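Putative Phosphate (Eubacterium rectale, PDB 3DAO) is a putative phosphatase of the haloacid dehalogenase-like hydrolase family, probably cleaving phosphate esters of an unidentified substrate. Local coordinates at residues A74-K77 with H78-Y82; L38-P42 with E43-V47; I24-I28 with D29-V33; T266-P269 with Y270-G274; A125-D129 with F130-E134. All coordinates share one frame; numbering follows the deposited sequence.

Interactions 1 to 4 gather round the eight-stranded sheet of the core domain, whereas interaction 5 belongs to the second, six-stranded sheet, its centre 24 to 34 Å from those of the others. Interaction 3 is the buried one, a strand end where one backbone carbonyl and one carboxylate organise the putative catalytic loop. The other four are partly buried. Interaction 2 rests on interaction 3 through Ile-40 and Tyr-44, which pack on Val-33 and Leu-32, and interaction 4 does so through Tyr-270. Interaction 2 starts helix 42-53 with a carboxylate cap; helix 274-281 begins at the end of interaction 4, built round a proline carbonyl. Interaction 1 turns into strand 81-84, and interaction 5 turns a hairpin on a threonine hydroxyl.

Interaction 1 (A74-K77 with H78-Y82); sequences APIK and HKLLY
The turn that leads into strand 81-84 of the core sheet is closed between Ile-76 and Lys-79 and braced by Tyr-82. Lys-79 N donates to Ile-76 O at 3.0 Å, a nearly straight bond whose donor stands above the carbonyl plane. Inside this beta turn lie Lys-77 and His-78. The imidazole, with CG between its own backbone N and carbonyl carbon (chi1 61°), folds back over the preceding backbone, and its CE1 comes 3.8 Å from Ile-76 CA. The next carbonyl is held by a side chain: Tyr-82 OH donates to Lys-77 O at 2.7 Å, in the carbonyl plane and on a lone pair, at a C=O...donor angle of 110°. Strand 81-84 is thus tied to the loop ahead of it in the Rossmann-like sheet, while the tyrosine ring also meets Phe-66 edge-to-face. A phenylalanine in place of Tyr-82 would probably leave Lys-77 O without this donor and let the turn shift against the strand. On the buried side, Ile-76 CD1 approaches Leu-80 CD2 to 4.2 Å, and Ile-76 also packs on helix 42-53. Lys-79 reaches that helix by its amine, which forms salt bridges with Asp-53 and Asp-49.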
loop_
_atom_site.group_PDB
_atom_site.type_symbol
_atom_site.label_atom_id
_atom_site.label_comp_id
_atom_site.label_asym_id
_atom_site.label_seq_id
_atom_site.Cartn_x
_atom_site.Cartn_y
_atom_site.Cartn_z
ATOM N N ALA A 74 -4.621 -16.341 -3.989
ATOM C CA ALA A 74 -5.805 -17.183 -3.793
ATOM C C ALA A 74 -5.531 -18.606 -3.268
ATOM O O ALA A 74 -6.204 -19.040 -2.340
ATOM C CB ALA A 74 -6.642 -17.268 -5.087
ATOM N N PRO A 75 -4.544 -19.307 -3.836
ATOM C CA PRO A 75 -4.351 -20.734 -3.418
ATOM C C PRO A 75 -3.955 -20.936 -1.974
ATOM O O PRO A 75 -4.230 -22.003 -1.400
ATOM C CB PRO A 75 -3.265 -21.233 -4.381
ATOM C CG PRO A 75 -3.352 -20.348 -5.587
ATOM C CD PRO A 75 -3.745 -18.976 -5.022
ATOM N N ILE A 76 -3.283 -19.932 -1.381
ATOM C CA ILE A 76 -2.855 -19.998 0.015
ATOM C C ILE A 76 -3.308 -18.801 0.831
ATOM O O ILE A 76 -2.745 -18.516 1.884
ATOM C CB ILE A 76 -1.311 -20.151 0.173
ATOM C CG1 ILE A 76 -0.574 -18.973 -0.485
ATOM C CG2 ILE A 76 -0.857 -21.487 -0.436
ATOM C CD1 ILE A 76 0.910 -18.906 -0.231
ATOM N N LYS A 77 -4.388 -18.179 0.388
ATOM C CA LYS A 77 -4.862 -16.910 0.996
ATOM C C LYS A 77 -5.168 -16.965 2.479
ATOM O O LYS A 77 -5.010 -15.993 3.208
ATOM C CB LYS A 77 -6.025 -16.342 0.190
ATOM C CG LYS A 77 -7.306 -17.042 0.378
ATOM C CD LYS A 77 -8.413 -16.474 -0.466
ATOM C CE LYS A 77 -9.777 -16.967 0.034
ATOM N NZ LYS A 77 -9.887 -18.475 0.128
ATOM N N HIS A 78 -5.573 -18.135 2.935
ATOM C CA HIS A 78 -5.924 -18.370 4.339
ATOM C C HIS A 78 -4.744 -18.361 5.306
ATOM O O HIS A 78 -4.928 -18.239 6.507
ATOM C CB HIS A 78 -6.616 -19.752 4.455
ATOM C CG HIS A 78 -5.740 -20.877 4.010
ATOM N ND1 HIS A 78 -5.493 -21.136 2.676
ATOM C CD2 HIS A 78 -4.987 -21.762 4.712
ATOM C CE1 HIS A 78 -4.656 -22.155 2.578
ATOM N NE2 HIS A 78 -4.322 -22.544 3.796
ATOM N N LYS A 79 -3.539 -18.480 4.778
ATOM C CA LYS A 79 -2.361 -18.672 5.616
ATOM C C LYS A 79 -1.492 -17.435 5.754
ATOM O O LYS A 79 -0.441 -17.490 6.360
ATOM C CB LYS A 79 -1.422 -19.727 5.000
ATOM C CG LYS A 79 -1.960 -21.063 4.743
ATOM C CD LYS A 79 -0.829 -22.018 4.512
ATOM C CE LYS A 79 -0.348 -22.692 5.789
ATOM N NZ LYS A 79 0.118 -24.072 5.405
ATOM N N LEU A 80 -1.937 -16.358 5.133
ATOM C CA LEU A 80 -1.146 -15.113 5.073
ATOM C C LEU A 80 -1.676 -14.014 5.956
ATOM O O LEU A 80 -2.823 -14.064 6.417
ATOM C CB LEU A 80 -1.114 -14.567 3.620
ATOM C CG LEU A 80 -0.649 -15.503 2.516
ATOM C CD1 LEU A 80 -0.757 -14.864 1.140
ATOM C CD2 LEU A 80 0.808 -15.937 2.805
ATOM N N LEU A 81 -0.782 -13.041 6.219
ATOM C CA LEU A 81 -1.159 -11.748 6.832
ATOM C C LEU A 81 -1.046 -10.682 5.756
ATOM O O LEU A 81 -0.245 -10.783 4.823
ATOM C CB LEU A 81 -0.307 -11.405 8.021
ATOM C CG LEU A 81 -0.568 -12.261 9.263
ATOM C CD1 LEU A 81 0.443 -11.896 10.326
ATOM C CD2 LEU A 81 -1.979 -12.075 9.761
ATOM N N TYR A 82 -1.918 -9.689 5.858
ATOM C CA TYR A 82 -2.049 -8.655 4.829
ATOM C C TYR A 82 -1.947 -7.243 5.346
ATOM O O TYR A 82 -2.619 -6.853 6.299
ATOM C CB TYR A 82 -3.424 -8.779 4.153
ATOM C CG TYR A 82 -3.666 -10.126 3.524
ATOM C CD1 TYR A 82 -4.121 -11.191 4.274
ATOM C CD2 TYR A 82 -3.439 -10.335 2.175
ATOM C CE1 TYR A 82 -4.324 -12.421 3.701
ATOM C CE2 TYR A 82 -3.638 -11.581 1.595
ATOM C CZ TYR A 82 -4.072 -12.615 2.353
ATOM O OH TYR A 82 -4.263 -13.861 1.748
#

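Interaction 2 (L38-P42 with E43-V47); sequences LLIDP and EYMSV
Ile-40 forms the closely packed side of this contact, wedged against Tyr-44 and Met-45 (a selenomethionine). Its CG1 lies 3.7 Å from Tyr-44 CD2, the isoleucine crossing the tyrosine at about a right angle, and its CG2 lies 3.6 Å from Met-45 CE. With CG1 anti to the backbone N (chi1 -166°), CG1 faces the tyrosine and CG2 the selenomethionine, while CD1 touches both. The selenomethionine chain bends twice, bringing its terminal methyl round to the isoleucine. Between this apolar patch and the solvent side starts helix 42-53, with Asp-41 as its N-cap: OD1 accepts from Glu-43 N at 2.9 Å, at 171°, the donor lying above the carboxylate plane. Asp-41 O takes Tyr-44 N, also at 2.9 Å, and Pro-42 O accepts Ser-46 N, the first full helical turn, along with a weak bond from Met-45 N. The outer side is looser. There the carboxylates of Asp-41 and Glu-43 lie side by side, their planes 62° apart, joined through a water that donates to Asp-41 OD2 at 2.7 Å and to Glu-43 OE1 at 2.6 Å. That bridge probably eases the meeting of two like charges, and Glu-43 OE2 has a salt bridge to Lys-280.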
loop_
_atom_site.group_PDB
_atom_site.type_symbol
_atom_site.label_atom_id
_atom_site.label_comp_id
_atom_site.label_asym_id
_atom_site.label_seq_id
_atom_site.Cartn_x
_atom_site.Cartn_y
_atom_site.Cartn_z
ATOM N N LEU A 38 -2.414 -9.885 -12.299
ATOM C CA LEU A 38 -3.385 -10.682 -11.580
ATOM C C LEU A 38 -2.871 -12.109 -11.471
ATOM O O LEU A 38 -3.493 -12.971 -10.845
ATOM C CB LEU A 38 -4.707 -10.737 -12.372
ATOM C CG LEU A 38 -5.371 -9.405 -12.765
ATOM C CD1 LEU A 38 -6.586 -9.657 -13.652
ATOM C CD2 LEU A 38 -5.718 -8.598 -11.512
ATOM N N LEU A 39 -1.759 -12.349 -12.145
ATOM C CA LEU A 39 -1.146 -13.678 -12.219
ATOM C C LEU A 39 0.202 -13.752 -11.561
ATOM O O LEU A 39 1.006 -12.816 -11.610
ATOM C CB LEU A 39 -0.964 -14.103 -13.682
ATOM C CG LEU A 39 -2.212 -14.069 -14.550
ATOM C CD1 LEU A 39 -1.820 -14.203 -16.028
ATOM C CD2 LEU A 39 -3.174 -15.159 -14.098
ATOM N N ILE A 40 0.446 -14.906 -10.957
ATOM C CA ILE A 40 1.729 -15.184 -10.304
ATOM C C ILE A 40 2.047 -16.679 -10.387
ATOM O O ILE A 40 1.160 -17.512 -10.294
ATOM C CB ILE A 40 1.737 -14.683 -8.873
ATOM C CG1 ILE A 40 3.159 -14.660 -8.312
ATOM C CG2 ILE A 40 0.776 -15.483 -7.985
ATOM C CD1 ILE A 40 3.261 -14.084 -6.888
ATOM N N ASP A 41 3.325 -16.971 -10.628
ATOM C CA ASP A 41 3.832 -18.356 -10.770
ATOM C C ASP A 41 3.435 -19.203 -9.554
ATOM O O ASP A 41 3.701 -18.799 -8.428
ATOM C CB ASP A 41 5.355 -18.311 -10.887
ATOM C CG ASP A 41 5.944 -19.605 -11.315
ATOM O OD1 ASP A 41 5.415 -20.667 -10.927
ATOM O OD2 ASP A 41 6.986 -19.531 -11.998
ATOM N N PRO A 42 2.800 -20.375 -9.777
ATOM C CA PRO A 42 2.356 -21.172 -8.620
ATOM C C PRO A 42 3.477 -21.678 -7.765
ATOM O O PRO A 42 3.259 -22.046 -6.607
ATOM C CB PRO A 42 1.552 -22.324 -9.254
ATOM C CG PRO A 42 1.992 -22.358 -10.689
ATOM C CD PRO A 42 2.244 -20.907 -11.037
ATOM N N GLU A 43 4.691 -21.645 -8.292
ATOM C CA GLU A 43 5.812 -22.110 -7.491
ATOM C C GLU A 43 5.956 -21.173 -6.296
ATOM O O GLU A 43 6.399 -21.580 -5.228
ATOM C CB GLU A 43 7.118 -22.259 -8.279
ATOM C CG GLU A 43 8.107 -23.107 -7.533
ATOM C CD GLU A 43 9.414 -23.304 -8.268
ATOM O OE1 GLU A 43 9.522 -22.886 -9.440
ATOM O OE2 GLU A 43 10.334 -23.888 -7.657
ATOM N N TYR A 44 5.520 -19.921 -6.467
ATOM C CA TYR A 44 5.569 -18.965 -5.339
ATOM C C TYR A 44 4.657 -19.477 -4.235
ATOM O O TYR A 44 4.970 -19.420 -3.054
ATOM C CB TYR A 44 5.135 -17.529 -5.736
ATOM C CG TYR A 44 6.274 -16.644 -6.208
ATOM C CD1 TYR A 44 7.152 -16.125 -5.306
ATOM C CD2 TYR A 44 6.435 -16.310 -7.541
ATOM C CE1 TYR A 44 8.189 -15.311 -5.701
ATOM C CE2 TYR A 44 7.485 -15.505 -7.953
ATOM C CZ TYR A 44 8.355 -14.995 -7.010
ATOM O OH TYR A 44 9.443 -14.172 -7.359
HETATM N N MSE A 45 3.515 -19.999 -4.637
HETATM C CA MSE A 45 2.518 -20.410 -3.642
HETATM C C MSE A 45 3.041 -21.614 -2.896
HETATM O O MSE A 45 2.885 -21.726 -1.705
HETATM C CB MSE A 45 1.162 -20.747 -4.271
HETATM C CG MSE A 45 0.527 -19.693 -5.141
HETATM SE SE MSE A 45 0.150 -18.046 -4.191
HETATM C CE MSE A 45 1.640 -16.975 -4.870
ATOM N N SER A 46 3.697 -22.523 -3.619
ATOM C CA SER A 46 4.209 -23.756 -2.994
ATOM C C SER A 46 5.319 -23.486 -2.012
ATOM O O SER A 46 5.363 -24.000 -0.899
ATOM C CB SER A 46 4.682 -24.738 -4.077
ATOM O OG SER A 46 5.299 -25.874 -3.476
ATOM N N VAL A 47 6.237 -22.621 -2.437
ATOM C CA VAL A 47 7.393 -22.288 -1.601
ATOM C C VAL A 47 6.955 -21.529 -0.346
ATOM O O VAL A 47 7.350 -21.859 0.765
ATOM C CB VAL A 47 8.467 -21.519 -2.431
ATOM C CG1 VAL A 47 9.540 -20.950 -1.539
ATOM C CG2 VAL A 47 9.072 -22.447 -3.520
HETATM O O HOH W 1 8.785 -21.429 -11.457
#

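Interaction 3 (I24-I28 with D29-V33); sequences IATDI and DGTLV
Ile-28 and Asp-29 open a tight loop at the end of strand 23-26, Ile-28 CG2 lying 4.2 Å from Asp-29 OD1. The Asp-29 carboxylate accepts from Gly-36 N and forms a salt bridge with Arg-64. Gly-30 follows with a positive phi of 89°, where a beta carbon would press on the carbonyl oxygen before it; its N is bonded to Val-33 O. Thr-31 grips the loop twice: its N donates to Ile-28 O from above the carbonyl plane at 3.0 Å, and its OG1 donates to Asp-27 OD1 at 2.6 Å, from above the carboxylate plane. A chi1 of 55° folds Asp-27 CG over its own backbone and carries OD1 to this hydroxyl. Thr-31 CG2 slides past Thr-26 OG1, which donates in plane to a lone pair of Asp-27 O. Leu-32 N reaches the same Ile-28 O at 2.8 Å, while the leucine and Thr-26 side chains meet tip to tip, Leu-32 CD2 lying 3.7 Å from Thr-26 OG1. Val-33 N makes a third bond to Ile-28 O, at 3.3 Å, and Val-33 CG2 packs alongside Ile-28 CG2 at 3.8 Å. Asp-27 OD2 faces Lys-212 in a salt bridge and lies near Asp-235 and Asp-239. The loop fits the first signature motif of haloacid dehalogenase-like hydrolases, DxDx(T/V), whose first aspartate is the nucleophile in relatives; Asp-27 probably corresponds to it.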
loop_
_atom_site.group_PDB
_atom_site.type_symbol
_atom_site.label_atom_id
_atom_site.label_comp_id
_atom_site.label_asym_id
_atom_site.label_seq_id
_atom_site.Cartn_x
_atom_site.Cartn_y
_atom_site.Cartn_z
ATOM N N ILE A 24 8.562 -12.985 7.145
ATOM C CA ILE A 24 8.903 -12.440 5.814
ATOM C C ILE A 24 7.816 -11.506 5.319
ATOM O O ILE A 24 6.650 -11.829 5.419
ATOM C CB ILE A 24 9.153 -13.538 4.778
ATOM C CG1 ILE A 24 10.286 -14.433 5.238
ATOM C CG2 ILE A 24 9.455 -12.920 3.405
ATOM C CD1 ILE A 24 10.345 -15.786 4.451
ATOM N N ALA A 25 8.210 -10.303 4.901
ATOM C CA ALA A 25 7.267 -9.360 4.288
ATOM C C ALA A 25 7.766 -9.018 2.887
ATOM O O ALA A 25 8.955 -8.819 2.686
ATOM C CB ALA A 25 7.109 -8.092 5.128
ATOM N N THR A 26 6.838 -8.939 1.950
ATOM C CA THR A 26 7.151 -8.558 0.590
ATOM C C THR A 26 6.078 -7.690 -0.019
ATOM O O THR A 26 4.885 -7.865 0.285
ATOM C CB THR A 26 7.371 -9.801 -0.328
ATOM O OG1 THR A 26 7.755 -9.370 -1.639
ATOM C CG2 THR A 26 6.106 -10.667 -0.463
ATOM N N ASP A 27 6.501 -6.688 -0.812
ATOM C CA ASP A 27 5.513 -5.988 -1.632
ATOM C C ASP A 27 5.324 -6.826 -2.899
ATOM O O ASP A 27 5.901 -7.910 -3.046
ATOM C CB ASP A 27 5.684 -4.449 -1.843
ATOM C CG ASP A 27 7.013 -4.034 -2.397
ATOM O OD1 ASP A 27 7.802 -4.909 -2.785
ATOM O OD2 ASP A 27 7.245 -2.783 -2.468
ATOM N N ILE A 28 4.491 -6.330 -3.787
ATOM C CA ILE A 28 4.064 -7.095 -4.917
ATOM C C ILE A 28 4.471 -6.528 -6.251
ATOM O O ILE A 28 5.159 -7.176 -7.062
ATOM C CB ILE A 28 2.505 -7.189 -4.884
ATOM C CG1 ILE A 28 2.053 -7.842 -3.562
ATOM C CG2 ILE A 28 1.960 -7.931 -6.104
ATOM C CD1 ILE A 28 0.552 -7.869 -3.349
ATOM N N ASP A 29 4.003 -5.317 -6.475
ATOM C CA ASP A 29 4.145 -4.675 -7.783
ATOM C C ASP A 29 5.544 -4.223 -8.128
ATOM O O ASP A 29 6.108 -3.288 -7.550
ATOM C CB ASP A 29 3.132 -3.562 -7.934
ATOM C CG ASP A 29 1.698 -4.087 -7.952
ATOM O OD1 ASP A 29 1.327 -4.865 -8.855
ATOM O OD2 ASP A 29 0.922 -3.670 -7.077
ATOM N N GLY A 30 6.096 -4.940 -9.089
ATOM C CA GLY A 30 7.451 -4.698 -9.551
ATOM C C GLY A 30 8.435 -5.494 -8.737
ATOM O O GLY A 30 9.627 -5.418 -8.960
ATOM N N THR A 31 7.917 -6.268 -7.787
ATOM C CA THR A 31 8.772 -7.100 -6.910
ATOM C C THR A 31 8.584 -8.575 -7.224
ATOM O O THR A 31 9.548 -9.285 -7.491
ATOM C CB THR A 31 8.469 -6.841 -5.420
ATOM O OG1 THR A 31 8.843 -5.486 -5.100
ATOM C CG2 THR A 31 9.231 -7.755 -4.515
ATOM N N LEU A 32 7.329 -9.020 -7.165
ATOM C CA LEU A 32 6.962 -10.410 -7.497
ATOM C C LEU A 32 6.405 -10.534 -8.892
ATOM O O LEU A 32 6.561 -11.555 -9.558
ATOM C CB LEU A 32 5.880 -10.930 -6.534
ATOM C CG LEU A 32 6.219 -10.885 -5.024
ATOM C CD1 LEU A 32 5.022 -11.399 -4.183
ATOM C CD2 LEU A 32 7.491 -11.583 -4.651
ATOM N N VAL A 33 5.734 -9.490 -9.328
ATOM C CA VAL A 33 5.057 -9.494 -10.625
ATOM C C VAL A 33 5.035 -8.128 -11.253
ATOM O O VAL A 33 5.237 -7.130 -10.601
ATOM C CB VAL A 33 3.582 -9.928 -10.485
ATOM C CG1 VAL A 33 3.499 -11.323 -9.821
ATOM C CG2 VAL A 33 2.785 -8.894 -9.646
#

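Interaction 4 (T266-P269 with Y270-G274); sequences TCAP and YWENG
Pro-269 lies over one face of the Trp-271 indole, its CB 3.3 Å from the six-membered-ring centroid and 12° off the normal, a close CH-pi contact, with CG adding a 3.5 Å approach to Trp-271 CZ2. At the indole edge, in its plane, sits Tyr-270 CE1; Trp-271 CE3 stands over a face of the Tyr-270 ring, near its rim. A chi1 of 54° tucks the indole over its own backbone, against the proline. Pro-269 O is gripped from opposite faces of its plane: Glu-272 N donates at 2.9 Å and Gly-274 N at 3.2 Å. This carbonyl thus ties together the 3-10 turn 270-272, which carries the chain from edge strand 265-267 into helix 274-281. Asn-273, at the N-cap position, makes no capping bond; its ND2 has a weak bond to Asp-41 OD2. Gly-274 packs against the residue just after the strand, its CA 3.3 Å from Ala-268 O in a CA-H...O contact; any beta carbon there would collide with that oxygen. A water accepting from Ala-268 N at 3.0 Å donates to Gly-274 O. Glu-272 runs extended alongside the proline, its OE1 3.5 Å from Ala-268 CB.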
loop_
_atom_site.group_PDB
_atom_site.type_symbol
_atom_site.label_atom_id
_atom_site.label_comp_id
_atom_site.label_asym_id
_atom_site.label_seq_id
_atom_site.Cartn_x
_atom_site.Cartn_y
_atom_site.Cartn_z
ATOM N N THR A 266 20.725 -7.846 -2.904
ATOM C CA THR A 266 19.870 -7.695 -4.062
ATOM C C THR A 266 19.429 -9.068 -4.545
ATOM O O THR A 266 20.073 -10.088 -4.273
ATOM C CB THR A 266 20.557 -6.961 -5.225
ATOM O OG1 THR A 266 21.628 -7.766 -5.698
ATOM C CG2 THR A 266 21.125 -5.610 -4.764
ATOM N N CYS A 267 18.330 -9.084 -5.261
ATOM C CA CYS A 267 17.878 -10.291 -5.929
ATOM C C CYS A 267 17.514 -9.891 -7.341
ATOM O O CYS A 267 17.441 -8.699 -7.662
ATOM C CB CYS A 267 16.691 -10.989 -5.204
ATOM S SG CYS A 267 15.192 -10.051 -5.086
ATOM N N ALA A 268 17.254 -10.892 -8.170
ATOM C CA ALA A 268 16.922 -10.661 -9.577
ATOM C C ALA A 268 15.561 -10.013 -9.749
ATOM O O ALA A 268 14.720 -10.067 -8.844
ATOM C CB ALA A 268 16.975 -12.007 -10.370
ATOM N N PRO A 269 15.319 -9.434 -10.925
ATOM C CA PRO A 269 14.044 -8.796 -11.190
ATOM C C PRO A 269 12.884 -9.799 -11.219
ATOM O O PRO A 269 13.090 -11.022 -11.250
ATOM C CB PRO A 269 14.234 -8.148 -12.553
ATOM C CG PRO A 269 15.710 -7.985 -12.698
ATOM C CD PRO A 269 16.338 -9.102 -11.942
ATOM N N TYR A 270 11.674 -9.280 -11.198
ATOM C CA TYR A 270 10.531 -10.161 -11.137
ATOM C C TYR A 270 10.441 -11.043 -12.384
ATOM O O TYR A 270 9.885 -12.133 -12.339
ATOM C CB TYR A 270 9.243 -9.389 -10.935
ATOM C CG TYR A 270 8.807 -8.603 -12.130
ATOM C CD1 TYR A 270 8.214 -9.230 -13.201
ATOM C CD2 TYR A 270 9.018 -7.228 -12.189
ATOM C CE1 TYR A 270 7.796 -8.508 -14.295
ATOM C CE2 TYR A 270 8.611 -6.489 -13.280
ATOM C CZ TYR A 270 8.008 -7.134 -14.329
ATOM O OH TYR A 270 7.605 -6.393 -15.415
ATOM N N TRP A 271 11.031 -10.581 -13.472
ATOM C CA TRP A 271 10.936 -11.301 -14.758
ATOM C C TRP A 271 11.920 -12.435 -14.791
ATOM O O TRP A 271 11.961 -13.198 -15.752
ATOM C CB TRP A 271 11.086 -10.395 -15.998
ATOM C CG TRP A 271 12.292 -9.560 -16.032
ATOM C CD1 TRP A 271 13.516 -9.912 -16.492
ATOM C CD2 TRP A 271 12.390 -8.198 -15.618
ATOM N NE1 TRP A 271 14.386 -8.865 -16.356
ATOM C CE2 TRP A 271 13.717 -7.798 -15.826
ATOM C CE3 TRP A 271 11.483 -7.280 -15.070
ATOM C CZ2 TRP A 271 14.164 -6.516 -15.522
ATOM C CZ3 TRP A 271 11.929 -6.018 -14.762
ATOM C CH2 TRP A 271 13.258 -5.644 -14.992
ATOM N N GLU A 272 12.682 -12.531 -13.713
ATOM C CA GLU A 272 13.640 -13.615 -13.507
ATOM C C GLU A 272 13.294 -14.364 -12.231
ATOM O O GLU A 272 14.047 -15.221 -11.743
ATOM C CB GLU A 272 15.070 -13.100 -13.447
ATOM C CG GLU A 272 15.545 -12.657 -14.804
ATOM C CD GLU A 272 16.948 -12.106 -14.814
ATOM O OE1 GLU A 272 17.622 -12.134 -13.768
ATOM O OE2 GLU A 272 17.362 -11.628 -15.902
ATOM N N ASN A 273 12.133 -14.037 -11.693
ATOM C CA ASN A 273 11.678 -14.705 -10.467
ATOM C C ASN A 273 12.757 -14.668 -9.373
ATOM O O ASN A 273 13.039 -15.639 -8.690
ATOM C CB ASN A 273 11.227 -16.146 -10.773
ATOM C CG ASN A 273 9.831 -16.203 -11.367
ATOM O OD1 ASN A 273 9.106 -15.213 -11.376
ATOM N ND2 ASN A 273 9.432 -17.380 -11.834
ATOM N N GLY A 274 13.343 -13.489 -9.177
ATOM C CA GLY A 274 14.398 -13.323 -8.180
ATOM C C GLY A 274 13.993 -13.546 -6.736
ATOM O O GLY A 274 14.723 -14.129 -5.933
HETATM O O HOH W 2 17.573 -13.753 -7.287
#

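Interaction 5 (A125-D129 with F130-E134); sequences AATPD and FCFAE
Thr-127 OG1 is held by two backbone donors, Phe-130 N at 3.2 Å, with an angle of 164°, and Asp-129 N at 3.1 Å, the latter making an ST turn. A chi1 of 80° faces the hydroxyl into the turn. The same oxygen lies over one face of the Phe-130 ring, toward the rim. Thr-127 N adds a bond to Phe-130 O at 2.8 Å and so completes the tight end of the beta hairpin of strands 122-126 and 131-133, in the six-stranded sheet of what is probably the cap domain. A valine at Thr-127 would probably leave Asp-129 N and Phe-130 N without their acceptor and free the turn to flex. Farther along, Ala-125 and Phe-132 form an antiparallel hydrogen-bonded pair, with Ala-125 N to Phe-132 O at 3.1 Å and Phe-132 N to Ala-125 O at 2.8 Å. Ala-126 and Cys-131 are the non-hydrogen-bonded pair; on the face opposite Ala-125 and Phe-132, Ala-126 CB lies 4.1 Å from Cys-131 SG. Thr-127 CG2 touches Phe-132 CE2 at 3.7 Å. Phe-130 CD1 stands over one face of the Phe-132 ring, toward its rim, and Arg-153 makes a cation-pi contact with Phe-130.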
loop_
_atom_site.group_PDB
_atom_site.type_symbol
_atom_site.label_atom_id
_atom_site.label_comp_id
_atom_site.label_asym_id
_atom_site.label_seq_id
_atom_site.Cartn_x
_atom_site.Cartn_y
_atom_site.Cartn_z
ATOM N N ALA A 125 -12.548 9.945 -1.623
ATOM C CA ALA A 125 -12.314 9.510 -0.231
ATOM C C ALA A 125 -12.490 7.991 -0.198
ATOM O O ALA A 125 -13.549 7.473 -0.567
ATOM C CB ALA A 125 -13.291 10.196 0.712
ATOM N N ALA A 126 -11.443 7.291 0.195
ATOM C CA ALA A 126 -11.442 5.820 0.151
ATOM C C ALA A 126 -11.531 5.152 1.506
ATOM O O ALA A 126 -10.993 5.626 2.476
ATOM C CB ALA A 126 -10.190 5.311 -0.573
ATOM N N THR A 127 -12.242 4.030 1.513
ATOM C CA THR A 127 -12.299 3.127 2.664
ATOM C C THR A 127 -11.557 1.846 2.218
ATOM O O THR A 127 -11.099 1.754 1.069
ATOM C CB THR A 127 -13.740 2.775 3.074
ATOM O OG1 THR A 127 -14.250 1.747 2.218
ATOM C CG2 THR A 127 -14.618 4.014 2.982
ATOM N N PRO A 128 -11.424 0.853 3.105
ATOM C CA PRO A 128 -10.730 -0.352 2.675
ATOM C C PRO A 128 -11.465 -1.123 1.600
ATOM O O PRO A 128 -10.854 -1.888 0.848
ATOM C CB PRO A 128 -10.640 -1.194 3.951
ATOM C CG PRO A 128 -10.759 -0.230 5.080
ATOM C CD PRO A 128 -11.593 0.926 4.560
ATOM N N ASP A 129 -12.756 -0.873 1.482
ATOM C CA ASP A 129 -13.605 -1.634 0.582
ATOM C C ASP A 129 -14.024 -0.930 -0.709
ATOM O O ASP A 129 -14.287 -1.565 -1.732
ATOM C CB ASP A 129 -14.870 -2.021 1.337
ATOM C CG ASP A 129 -14.563 -2.817 2.553
ATOM O OD1 ASP A 129 -13.826 -3.805 2.397
ATOM O OD2 ASP A 129 -15.031 -2.452 3.658
ATOM N N PHE A 130 -14.171 0.373 -0.635
ATOM C CA PHE A 130 -14.567 1.122 -1.807
ATOM C C PHE A 130 -14.114 2.547 -1.706
ATOM O O PHE A 130 -13.589 2.986 -0.685
ATOM C CB PHE A 130 -16.078 1.042 -2.030
ATOM C CG PHE A 130 -16.869 1.082 -0.768
ATOM C CD1 PHE A 130 -17.008 2.256 -0.077
ATOM C CD2 PHE A 130 -17.426 -0.065 -0.254
ATOM C CE1 PHE A 130 -17.711 2.284 1.093
ATOM C CE2 PHE A 130 -18.115 -0.042 0.915
ATOM C CZ PHE A 130 -18.254 1.126 1.591
ATOM N N CYS A 131 -14.335 3.232 -2.809
ATOM C CA CYS A 131 -13.911 4.619 -2.965
ATOM C C CYS A 131 -15.055 5.509 -3.380
ATOM O O CYS A 131 -15.728 5.268 -4.393
ATOM C CB CYS A 131 -12.806 4.695 -3.992
ATOM S SG CYS A 131 -12.037 6.369 -4.045
ATOM N N PHE A 132 -15.285 6.521 -2.550
ATOM C CA PHE A 132 -16.332 7.524 -2.775
ATOM C C PHE A 132 -15.908 8.634 -3.731
ATOM O O PHE A 132 -14.788 9.147 -3.681
ATOM C CB PHE A 132 -16.724 8.201 -1.459
ATOM C CG PHE A 132 -17.380 7.300 -0.474
ATOM C CD1 PHE A 132 -18.704 6.917 -0.648
ATOM C CD2 PHE A 132 -16.704 6.886 0.661
ATOM C CE1 PHE A 132 -19.335 6.102 0.277
ATOM C CE2 PHE A 132 -17.330 6.063 1.593
ATOM C CZ PHE A 132 -18.659 5.675 1.393
ATOM N N ALA A 133 -16.844 8.984 -4.602
ATOM C CA ALA A 133 -16.668 10.044 -5.598
ATOM C C ALA A 133 -17.961 10.830 -5.707
ATOM O O ALA A 133 -19.031 10.262 -5.549
ATOM C CB ALA A 133 -16.323 9.458 -7.004
ATOM N N GLU A 134 -17.853 12.126 -5.983
ATOM C CA GLU A 134 -19.048 12.945 -6.199
ATOM C C GLU A 134 -19.404 13.045 -7.667
ATOM O O GLU A 134 -20.519 13.397 -8.004
ATOM C CB GLU A 134 -18.921 14.340 -5.589
ATOM C CG GLU A 134 -18.822 14.257 -4.084
ATOM C CD GLU A 134 -18.688 15.588 -3.407
ATOM O OE1 GLU A 134 -18.711 16.617 -4.098
ATOM O OE2 GLU A 134 -18.577 15.604 -2.154
#